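Apc35852 (Geobacillus stearothermophilus, PDB 1U9C) is of unknown function but belongs to the DJ-1/PfpI family, whose relatives include chaperones and cysteine proteases. Local coordinates at residues K150-F155 / L200-N205; D192-D197 / R210-K215; G100-F105 / G131-V136. All blocks are in the same frame, centred on the assembly; numbering follows the deposited sequence.

Contact 1: K150-F155 / L200-N205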
# COMPACT_ATOMS: atom_id res chain seq x y z
N LYS A 150 -4.25 -6.55 -15.53
CA LYS A 150 -4.78 -6.94 -14.22
C LYS A 150 -5.91 -6.01 -13.77
O LYS A 150 -5.87 -4.81 -14.06
CB LYS A 150 -3.67 -6.87 -13.17
CG LYS A 150 -2.49 -7.80 -13.39
CD LYS A 150 -2.88 -9.26 -13.34
CE LYS A 150 -3.11 -9.72 -11.91
NZ LYS A 150 -1.83 -10.12 -11.27
N THR A 151 -6.88 -6.57 -13.05
CA THR A 151 -7.99 -5.82 -12.48
C THR A 151 -7.47 -5.18 -11.18
O THR A 151 -7.05 -5.89 -10.27
CB THR A 151 -9.17 -6.74 -12.16
OG1 THR A 151 -9.68 -7.28 -13.39
CG2 THR A 151 -10.34 -5.93 -11.58
N VAL A 152 -7.55 -3.87 -11.08
CA VAL A 152 -7.08 -3.14 -9.91
C VAL A 152 -7.98 -1.99 -9.58
O VAL A 152 -8.73 -1.48 -10.45
CB VAL A 152 -5.69 -2.60 -10.08
CG1 VAL A 152 -4.72 -3.63 -10.52
CG2 VAL A 152 -5.66 -1.38 -11.02
N THR A 153 -7.84 -1.54 -8.34
CA THR A 153 -8.42 -0.30 -7.89
C THR A 153 -7.40 0.54 -7.17
O THR A 153 -6.30 0.07 -6.86
CB THR A 153 -9.67 -0.57 -7.05
OG1 THR A 153 -10.44 0.63 -6.87
CG2 THR A 153 -9.39 -1.08 -5.66
N SER A 154 -7.77 1.78 -6.88
CA SER A 154 -6.94 2.71 -6.12
C SER A 154 -7.80 3.88 -5.77
O SER A 154 -8.92 4.00 -6.24
CB SER A 154 -5.72 3.22 -6.88
OG SER A 154 -6.05 4.12 -7.95
N PHE A 155 -7.21 4.85 -5.07
CA PHE A 155 -7.84 6.14 -4.88
C PHE A 155 -8.16 6.68 -6.27
O PHE A 155 -7.33 6.67 -7.16
CB PHE A 155 -6.87 7.08 -4.22
CG PHE A 155 -7.50 8.21 -3.49
CD1 PHE A 155 -8.16 8.00 -2.32
CD2 PHE A 155 -7.34 9.50 -3.94
CE1 PHE A 155 -8.67 9.06 -1.62
CE2 PHE A 155 -7.85 10.56 -3.23
CZ PHE A 155 -8.49 10.34 -2.08
N LEU A 200 -2.70 -10.24 -7.00
CA LEU A 200 -2.66 -8.80 -6.83
C LEU A 200 -3.98 -8.35 -6.23
O LEU A 200 -5.06 -8.54 -6.82
CB LEU A 200 -2.45 -8.14 -8.20
CG LEU A 200 -2.33 -6.66 -8.24
CD1 LEU A 200 -1.16 -6.21 -7.42
CD2 LEU A 200 -2.13 -6.18 -9.69
N ILE A 201 -3.88 -7.74 -5.05
CA ILE A 201 -5.06 -7.33 -4.30
C ILE A 201 -4.96 -5.82 -4.02
O ILE A 201 -3.92 -5.36 -3.57
CB ILE A 201 -5.04 -8.13 -2.98
CG1 ILE A 201 -5.30 -9.60 -3.27
CG2 ILE A 201 -6.08 -7.59 -2.01
CD1 ILE A 201 -5.01 -10.53 -2.14
N THR A 202 -6.00 -5.08 -4.28
CA THR A 202 -5.99 -3.64 -4.12
C THR A 202 -7.27 -3.18 -3.51
O THR A 202 -8.34 -3.78 -3.70
CB THR A 202 -5.73 -2.92 -5.45
OG1 THR A 202 -6.55 -3.42 -6.51
CG2 THR A 202 -4.30 -3.11 -5.91
N GLY A 203 -7.19 -2.04 -2.82
CA GLY A 203 -8.32 -1.42 -2.13
C GLY A 203 -8.36 0.06 -2.50
O GLY A 203 -7.34 0.68 -2.76
N GLN A 204 -9.54 0.66 -2.48
CA GLN A 204 -9.75 2.01 -3.02
C GLN A 204 -9.45 3.16 -2.08
O GLN A 204 -8.99 4.20 -2.51
CB GLN A 204 -11.20 2.10 -3.49
CG GLN A 204 -11.51 3.30 -4.35
CD GLN A 204 -12.92 3.31 -4.83
OE1 GLN A 204 -13.43 2.27 -5.22
NE2 GLN A 204 -13.57 4.45 -4.72
N ASN A 205 -9.73 3.00 -0.81
CA ASN A 205 -9.71 4.12 0.11
C ASN A 205 -9.61 3.64 1.57
O ASN A 205 -9.53 2.44 1.82
CB ASN A 205 -10.93 4.95 -0.14
CG ASN A 205 -12.14 4.11 -0.13
OD1 ASN A 205 -12.20 3.21 0.66
ND2 ASN A 205 -13.09 4.33 -1.06
O HOH W 1 -6.01 -5.81 -7.74
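T202 meets T153 through its hydroxyl: the backbone N of T153 donates to T202 OG1 at 2.9 Å, and the angle of 169° at the hydrogen makes this a nearly straight bond. Chi1 of T202 (48°) sets OG1 between its own N and carbonyl carbon, facing the other segment. T202 OG1 also donates a hydrogen bond to a water at 2.7 Å, and that water donates in turn to T151 O and L200 O, so two backbone carbonyls are bridged and the buried hydroxyl is used in both directions. T153 itself turns its two branches to different tasks. CG2 lies 3.5 Å from G203 C, pressed on the backbone there, while OG1 bonds to V185 O and flanks the aliphatic part of Q204, whose side chain crosses that of T153 at about a right angle. The segments run in similar directions, 26° apart, yet belong to different sheets: 200-203 is a strand of the central mixed sheet of this DJ-1/PfpI α/β fold, whereas 151-152 pairs in parallel with 183-184, V152 bonding through its backbone to N183 and V185. At one end L200 CD2 packs on V152 CG1 at 3.7 Å, and the bent chain of K150 curls past the leucine until NZ comes within 3.7 Å of L200 CB. At the other end Q204 reaches across with CG anti to its N; CG rests 3.3 Å from S154 O, and the amide beyond is held by OE1 accepting from G187 N. F155 arrives with its backbone, its CA 3.3 Å from Q204 O in a CH...O contact, while the same carbonyl oxygen lies at the edge of its ring.

Contact 2: D192-D197 / R210-K215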
# COMPACT_ATOMS: atom_id res chain seq x y z
N ASP A 192 -16.26 1.04 0.89
CA ASP A 192 -15.39 -0.11 0.96
C ASP A 192 -15.48 -0.82 -0.37
O ASP A 192 -16.52 -1.38 -0.73
CB ASP A 192 -15.79 -1.02 2.14
CG ASP A 192 -15.04 -2.33 2.14
OD1 ASP A 192 -14.03 -2.46 1.42
OD2 ASP A 192 -15.44 -3.32 2.81
N PHE A 193 -14.39 -0.81 -1.08
CA PHE A 193 -14.24 -1.51 -2.32
C PHE A 193 -12.83 -2.06 -2.43
O PHE A 193 -11.84 -1.30 -2.42
CB PHE A 193 -14.53 -0.61 -3.53
CG PHE A 193 -14.46 -1.37 -4.81
CD1 PHE A 193 -15.48 -2.26 -5.16
CD2 PHE A 193 -13.37 -1.26 -5.64
CE1 PHE A 193 -15.40 -2.98 -6.33
CE2 PHE A 193 -13.30 -1.99 -6.82
CZ PHE A 193 -14.31 -2.85 -7.16
N SER A 194 -12.70 -3.37 -2.55
CA SER A 194 -11.42 -3.96 -2.85
C SER A 194 -11.54 -5.10 -3.84
O SER A 194 -12.63 -5.66 -4.06
CB SER A 194 -10.71 -4.48 -1.60
OG SER A 194 -11.54 -5.42 -0.95
N VAL A 195 -10.42 -5.42 -4.48
CA VAL A 195 -10.44 -6.40 -5.55
C VAL A 195 -9.28 -7.33 -5.47
O VAL A 195 -8.21 -6.95 -5.07
CB VAL A 195 -10.50 -5.76 -6.90
CG1 VAL A 195 -9.27 -4.98 -7.21
CG2 VAL A 195 -10.80 -6.81 -7.96
N ARG A 196 -9.53 -8.60 -5.79
CA ARG A 196 -8.50 -9.58 -6.00
C ARG A 196 -8.47 -10.02 -7.47
O ARG A 196 -9.50 -10.44 -8.01
CB ARG A 196 -8.75 -10.77 -5.10
CG ARG A 196 -7.82 -11.93 -5.36
CD ARG A 196 -7.90 -13.05 -4.38
NE ARG A 196 -6.90 -14.10 -4.65
CZ ARG A 196 -6.82 -15.23 -3.99
NH1 ARG A 196 -7.72 -15.56 -3.07
NH2 ARG A 196 -5.87 -16.09 -4.32
N ASP A 197 -7.29 -9.95 -8.04
CA ASP A 197 -7.04 -10.51 -9.36
C ASP A 197 -5.86 -11.43 -9.17
O ASP A 197 -4.71 -10.98 -9.24
CB ASP A 197 -6.73 -9.43 -10.40
CG ASP A 197 -6.54 -10.01 -11.82
OD1 ASP A 197 -6.43 -11.23 -11.97
OD2 ASP A 197 -6.43 -9.31 -12.82
N ARG A 210 -9.77 -2.90 5.80
CA ARG A 210 -10.06 -4.18 6.33
C ARG A 210 -10.30 -5.27 5.28
O ARG A 210 -9.72 -6.35 5.33
CB ARG A 210 -11.23 -4.15 7.31
CG ARG A 210 -11.42 -5.43 8.02
CD ARG A 210 -12.48 -5.36 9.15
NE ARG A 210 -12.06 -4.34 10.10
CZ ARG A 210 -11.27 -4.52 11.16
NH1 ARG A 210 -10.85 -5.75 11.52
NH2 ARG A 210 -10.96 -3.47 11.92
N SER A 211 -11.08 -4.95 4.25
CA SER A 211 -11.42 -5.92 3.24
C SER A 211 -10.21 -6.30 2.42
O SER A 211 -10.05 -7.44 2.03
CB SER A 211 -12.57 -5.47 2.30
OG SER A 211 -12.25 -4.34 1.51
N THR A 212 -9.32 -5.34 2.22
CA THR A 212 -8.08 -5.61 1.50
C THR A 212 -7.27 -6.59 2.30
O THR A 212 -6.76 -7.59 1.76
CB THR A 212 -7.28 -4.29 1.24
OG1 THR A 212 -8.11 -3.38 0.50
CG2 THR A 212 -6.08 -4.53 0.33
N ALA A 213 -7.10 -6.32 3.58
CA ALA A 213 -6.37 -7.24 4.45
C ALA A 213 -6.99 -8.63 4.48
O ALA A 213 -6.29 -9.62 4.50
CB ALA A 213 -6.24 -6.68 5.85
N GLU A 214 -8.32 -8.71 4.48
CA GLU A 214 -8.97 -10.01 4.54
C GLU A 214 -8.78 -10.80 3.25
O GLU A 214 -8.73 -12.05 3.25
CB GLU A 214 -10.45 -9.85 4.91
CG GLU A 214 -10.68 -9.29 6.30
CD GLU A 214 -10.21 -10.19 7.44
OE1 GLU A 214 -9.89 -11.38 7.18
OE2 GLU A 214 -10.19 -9.73 8.62
N LYS A 215 -8.66 -10.13 2.13
CA LYS A 215 -8.29 -10.81 0.90
C LYS A 215 -6.89 -11.41 0.95
O LYS A 215 -6.65 -12.49 0.42
CB LYS A 215 -8.44 -9.91 -0.35
CG LYS A 215 -9.90 -9.68 -0.81
CD LYS A 215 -10.04 -8.62 -1.92
CE LYS A 215 -11.46 -8.56 -2.49
NZ LYS A 215 -12.47 -8.01 -1.52
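Two serines, S194 and S211, carry OG in the same rotation, between backbone N and carbonyl carbon (chi1 58° and 65°), which turns the hydroxyls onto each other across the gap between strand and helix. S194 OG donates to S211 OG at 2.8 Å, and S211 OG in turn donates to D192 OD1 at 2.6 Å, using the syn lone pair of the carboxylate. K215 feeds this chain of hydrogen bonds from the other end: its side chain runs straight from CB to CE and bends only at the last torsion, which brings NZ to S194 OG at 2.8 Å. The ammonium and the carboxylate, 6.5 Å apart from NZ to D192 OD1, are thus linked through two hydroxyls. A leucine in place of K215 would probably leave S194 OG without this donor and D192 without the ammonium linked to it through the two hydroxyls. T212 OG1, bonded to S208 O, touches S194 CB at 3.5 Å. The axes of edge strand 194-197 and of the segment 210-215, part of helix 209-221, pass 8.1 Å apart with their directions differing by 22°, the layering of helix on sheet expected of an α/β sandwich in the DJ-1/PfpI family.

Contact 3: G100-F105 / G131-V136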
# COMPACT_ATOMS: atom_id res chain seq x y z
N GLY A 100 1.58 10.83 1.00
CA GLY A 100 3.04 10.75 1.03
C GLY A 100 3.56 9.75 0.04
O GLY A 100 4.59 9.98 -0.57
N THR A 101 2.86 8.63 -0.15
CA THR A 101 3.33 7.61 -1.04
C THR A 101 3.53 8.09 -2.48
O THR A 101 4.35 7.55 -3.19
CB THR A 101 2.38 6.37 -1.08
OG1 THR A 101 1.07 6.79 -1.56
CG2 THR A 101 2.22 5.73 0.26
N MET A 102 2.71 9.04 -2.93
CA MET A 102 2.79 9.53 -4.29
C MET A 102 4.13 10.16 -4.55
O MET A 102 4.53 10.31 -5.73
CB MET A 102 1.68 10.55 -4.56
CG MET A 102 0.26 9.91 -4.48
SD MET A 102 -0.05 8.87 -5.94
CE MET A 102 -0.34 10.12 -7.24
N PHE A 103 4.82 10.58 -3.51
CA PHE A 103 6.13 11.25 -3.63
C PHE A 103 7.35 10.39 -3.32
O PHE A 103 8.46 10.75 -3.73
CB PHE A 103 6.16 12.44 -2.69
CG PHE A 103 5.11 13.45 -2.99
CD1 PHE A 103 5.34 14.46 -3.90
CD2 PHE A 103 3.87 13.35 -2.40
CE1 PHE A 103 4.37 15.37 -4.22
CE2 PHE A 103 2.90 14.26 -2.68
CZ PHE A 103 3.13 15.26 -3.62
N ASP A 104 7.21 9.33 -2.55
CA ASP A 104 8.38 8.50 -2.23
C ASP A 104 8.22 7.02 -2.64
O ASP A 104 9.21 6.30 -2.49
CB ASP A 104 8.87 8.60 -0.76
CG ASP A 104 7.90 8.12 0.30
OD1 ASP A 104 6.75 7.77 -0.02
OD2 ASP A 104 8.35 8.02 1.49
N PHE A 105 7.08 6.57 -3.14
CA PHE A 105 6.98 5.20 -3.66
C PHE A 105 7.27 5.02 -5.16
O PHE A 105 7.98 4.08 -5.48
CB PHE A 105 5.57 4.58 -3.40
CG PHE A 105 5.32 4.07 -2.01
CD1 PHE A 105 6.16 4.28 -0.94
CD2 PHE A 105 4.20 3.26 -1.79
CE1 PHE A 105 5.92 3.73 0.30
CE2 PHE A 105 3.95 2.74 -0.56
CZ PHE A 105 4.78 2.95 0.48
N GLY A 131 -1.45 3.64 -1.92
CA GLY A 131 -0.43 2.60 -1.94
C GLY A 131 -0.08 2.00 -3.29
O GLY A 131 1.09 1.70 -3.50
N PRO A 132 -1.05 1.84 -4.21
CA PRO A 132 -0.74 1.36 -5.57
C PRO A 132 0.25 2.24 -6.33
O PRO A 132 0.70 1.83 -7.37
CB PRO A 132 -2.09 1.30 -6.27
CG PRO A 132 -3.04 0.96 -5.10
CD PRO A 132 -2.51 1.84 -3.98
N SER A 133 0.53 3.45 -5.84
CA SER A 133 1.63 4.27 -6.40
C SER A 133 2.95 3.50 -6.51
O SER A 133 3.74 3.73 -7.41
CB SER A 133 1.80 5.59 -5.62
OG SER A 133 2.16 5.35 -4.31
N GLY A 134 3.18 2.57 -5.58
CA GLY A 134 4.40 1.76 -5.59
C GLY A 134 4.45 0.88 -6.84
O GLY A 134 5.52 0.49 -7.25
N LEU A 135 3.29 0.61 -7.43
CA LEU A 135 3.22 -0.27 -8.61
C LEU A 135 3.40 0.45 -9.95
O LEU A 135 3.55 -0.21 -10.99
CB LEU A 135 1.87 -0.96 -8.64
CG LEU A 135 1.68 -2.03 -7.58
CD1 LEU A 135 0.19 -2.30 -7.33
CD2 LEU A 135 2.41 -3.32 -8.08
N VAL A 136 3.35 1.79 -9.96
CA VAL A 136 3.19 2.49 -11.25
C VAL A 136 4.35 2.22 -12.21
O VAL A 136 4.13 2.09 -13.43
CB VAL A 136 2.94 4.01 -11.00
CG1 VAL A 136 3.25 4.86 -12.20
CG2 VAL A 136 1.48 4.17 -10.56
O HOH W 2 8.03 1.30 -6.42
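S133 and F105, which bury the most surface here, meet where S133 OG lies 3.6 Å from F105 CB; G131 follows them in buried area. The segment 131-136 begins two residues after C129, found as 3-sulfinoalanine, at a turn leaving strand 124-127 that is consistent with the nucleophile elbow of the DJ-1/PfpI family; the contact sets helix 101-104 against the chain just beyond it. S133 points toward that helix with OG between its backbone N and carbonyl carbon (chi1 63°), a rotation in which the hydroxyl is hydrogen-bonded to H130 O. T101 OG1 lies 3.3 Å from S133 OG, but its strongest partner is G98 O. F105 packs by its CB, 3.8 Å from G134 CA, and its ring presents an edge to G131 O, with CD2 at 3.9 Å and the oxygen in the ring plane. One face of that ring is covered by T101 CG2, 3.6 Å above the plane and offset toward the rim. M102, which reaches H130 as well, completes the seam with its sulfur, SD resting 3.8 Å from S133 CB.

In the fold
From the N terminus, contact 3 comes first: G100-F105 meets G131-V136, closing a loop that holds helix 109-120 and strand 124-127 of the central sheet. It is complete before contact 1 opens at K150, so it stands in series with the other two. Contacts 1 and 2 cross: D192-D197 lies within the loop of contact 1, which closes at L200-N205, and contact 2 closes afterwards on helix 209-221. Strands 194-197 and 200-203, one from each contact, are antiparallel neighbours in the main sheet, and contact 1 ties the small sheet 151-152/183-184 to it. Contact 3 touches contact 1 through P132 and L135, but stays about 8 Å from contact 2 at the nearest atoms.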